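Local coordinates for putative immunoglobulin-blocking virulence protein (Mycoplasma mycoides subsp. capri, PDB 7ADK) that probably helps the mycoplasma evade host antibodies by blocking immunoglobulins, in complex with a lipoprotein partner, at residues A[638-643]-A[676-681]. Numbering follows the deposited sequence.
Sequences ITELTL and KIHFSN
Strands 640-643 and 676-679 run parallel, their axes 17° apart, with backbone bonds from Lys676 N to Thr639 O, Leu641 N to Lys676 O, His678 N to Leu641 O, Leu643 N to His678 O and Ser680 N to Leu643 O, the first and last carrying the pairing just past the strands. Glu640 pairs with Lys676, Leu641 with Ile677, Thr642 with His678 and Leu643 with Phe679, and residues alternate between two faces. On the polar face, the extended side chain of Glu640, its CG anti to the backbone N (chi1 -170°), leans across the neighbouring strand toward His678. NE2 of His678 donates to OE1 of Glu640 at 2.8 Å, a bent bond (135° at the hydrogen). OE1 lies close to the imidazole plane, while NE2 meets it from above the carboxylate plane, the carboxylate being turned well out of the ring plane. The bond probably limits rotation of the imidazole, while CD of Lys676 passes 3.8 Å from OE1 of Glu640 and its ammonium continues away. Beside the ring, OG1 of Thr642 lies 3.7 Å from CB of His678. The other face is apolar: Leu643 and Phe679 lie side by side, CD1 of Leu643 3.7 Å from CE1 of Phe679 and 4.3 Å from CG2 of Ile677. Just past the strand, Leu643 O accepts hydrogen bonds from both N and OG of Ser680, the hydroxyl from above the carbonyl plane at 3.3 Å. The ring of Phe679 also meets that of Phe650, and Ser680 packs on Ser685 of the lipoprotein chain. Strand 676-679 is outermost within this chain in a five-stranded parallel sheet whose order follows the sequence, consistent with a leucine-rich-repeat-like solenoid; strand 608-610 flanks 640-643 on its other side, and Tyr707 of helix 698-709 packs against Leu643 and Ile677, joining that helix to the apolar face.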
loop_
_atom_site.group_PDB
_atom_site.type_symbol
_atom_site.label_atom_id
_atom_site.label_comp_id
_atom_site.label_asym_id
_atom_site.label_seq_id
_atom_site.Cartn_x
_atom_site.Cartn_y
_atom_site.Cartn_z
ATOM N N ILE A 638 16.765 -8.376 22.382
ATOM C CA ILE A 638 15.849 -7.639 21.506
ATOM C C ILE A 638 16.200 -7.903 20.047
ATOM O O ILE A 638 17.356 -8.155 19.720
ATOM C CB ILE A 638 15.746 -6.145 21.885
ATOM C CG1 ILE A 638 17.012 -5.348 21.551
ATOM C CG2 ILE A 638 15.342 -6.013 23.360
ATOM C CD1 ILE A 638 16.891 -3.846 21.804
ATOM N N THR A 639 15.193 -7.891 19.176
ATOM C CA THR A 639 15.343 -8.088 17.730
ATOM C C THR A 639 15.380 -6.774 16.970
ATOM O O THR A 639 15.858 -6.721 15.845
ATOM C CB THR A 639 14.247 -8.999 17.150
ATOM O OG1 THR A 639 12.971 -8.424 17.231
ATOM C CG2 THR A 639 14.163 -10.376 17.791
ATOM N N GLU A 640 14.903 -5.693 17.571
ATOM C CA GLU A 640 14.688 -4.417 16.908
ATOM C C GLU A 640 14.799 -3.251 17.890
ATOM O O GLU A 640 14.328 -3.342 19.023
ATOM C CB GLU A 640 13.326 -4.460 16.223
ATOM C CG GLU A 640 13.075 -3.282 15.298
ATOM C CD GLU A 640 11.954 -3.615 14.316
ATOM O OE1 GLU A 640 12.154 -3.505 13.087
ATOM O OE2 GLU A 640 10.859 -4.015 14.760
ATOM N N LEU A 641 15.397 -2.149 17.438
ATOM C CA LEU A 641 15.635 -0.940 18.211
ATOM C C LEU A 641 15.363 0.293 17.359
ATOM O O LEU A 641 16.126 0.591 16.457
ATOM C CB LEU A 641 17.092 -0.966 18.702
ATOM C CG LEU A 641 17.532 0.282 19.479
ATOM C CD1 LEU A 641 16.808 0.398 20.813
ATOM C CD2 LEU A 641 19.031 0.254 19.714
ATOM N N THR A 642 14.319 1.045 17.667
ATOM C CA THR A 642 14.059 2.340 17.030
ATOM C C THR A 642 14.519 3.470 17.945
ATOM O O THR A 642 14.232 3.475 19.134
ATOM C CB THR A 642 12.597 2.510 16.609
ATOM O OG1 THR A 642 12.143 1.399 15.878
ATOM C CG2 THR A 642 12.431 3.731 15.718
ATOM N N LEU A 643 15.257 4.417 17.381
ATOM C CA LEU A 643 15.859 5.560 18.031
ATOM C C LEU A 643 15.316 6.851 17.426
ATOM O O LEU A 643 15.074 6.951 16.227
ATOM C CB LEU A 643 17.381 5.467 17.870
ATOM C CG LEU A 643 18.043 4.280 18.575
ATOM C CD1 LEU A 643 19.512 4.194 18.212
ATOM C CD2 LEU A 643 17.902 4.378 20.081
ATOM N N LYS A 676 17.657 -5.520 13.850
ATOM C CA LYS A 676 17.476 -4.212 13.193
ATOM C C LYS A 676 17.692 -3.018 14.115
ATOM O O LYS A 676 17.325 -3.032 15.286
ATOM C CB LYS A 676 16.099 -4.115 12.525
ATOM C CG LYS A 676 16.004 -4.975 11.273
ATOM C CD LYS A 676 14.711 -4.725 10.502
ATOM C CE LYS A 676 14.668 -5.599 9.250
ATOM N NZ LYS A 676 13.475 -5.347 8.433
ATOM N N ILE A 677 18.253 -1.947 13.567
ATOM C CA ILE A 677 18.206 -0.602 14.129
ATOM C C ILE A 677 17.447 0.279 13.141
ATOM O O ILE A 677 17.612 0.144 11.934
ATOM C CB ILE A 677 19.605 -0.058 14.492
ATOM C CG1 ILE A 677 20.282 -0.906 15.580
ATOM C CG2 ILE A 677 19.514 1.399 14.966
ATOM C CD1 ILE A 677 21.756 -0.611 15.773
ATOM N N HIS A 678 16.620 1.173 13.661
ATOM C CA HIS A 678 15.814 2.145 12.919
ATOM C C HIS A 678 15.966 3.548 13.502
ATOM O O HIS A 678 16.257 3.700 14.682
ATOM C CB HIS A 678 14.337 1.767 12.976
ATOM C CG HIS A 678 13.922 0.591 12.155
ATOM N ND1 HIS A 678 13.632 0.611 10.791
ATOM C CD2 HIS A 678 13.617 -0.630 12.653
ATOM C CE1 HIS A 678 13.159 -0.608 10.501
ATOM N NE2 HIS A 678 13.146 -1.370 11.602
ATOM N N PHE A 679 15.672 4.578 12.719
ATOM C CA PHE A 679 15.635 5.968 13.173
ATOM C C PHE A 679 14.337 6.661 12.767
ATOM O O PHE A 679 13.817 6.406 11.685
ATOM C CB PHE A 679 16.854 6.722 12.646
ATOM C CG PHE A 679 18.185 6.234 13.161
ATOM C CD1 PHE A 679 18.555 6.515 14.478
ATOM C CD2 PHE A 679 19.052 5.492 12.344
ATOM C CE1 PHE A 679 19.771 6.046 14.983
ATOM C CE2 PHE A 679 20.267 5.014 12.851
ATOM C CZ PHE A 679 20.627 5.289 14.174
ATOM N N SER A 680 13.832 7.581 13.583
ATOM C CA SER A 680 12.548 8.265 13.342
ATOM C C SER A 680 12.435 9.058 12.027
ATOM O O SER A 680 11.333 9.273 11.532
ATOM C CB SER A 680 12.254 9.206 14.509
ATOM O OG SER A 680 12.268 8.513 15.725
ATOM N N ASN A 681 13.553 9.463 11.429
ATOM C CA ASN A 681 13.627 10.219 10.181
ATOM C C ASN A 681 13.817 9.359 8.907
ATOM O O ASN A 681 13.181 9.617 7.890
ATOM C CB ASN A 681 14.740 11.275 10.335
ATOM C CG ASN A 681 16.110 10.694 10.593
ATOM O OD1 ASN A 681 16.259 9.567 11.026
ATOM N ND2 ASN A 681 17.157 11.397 10.275
#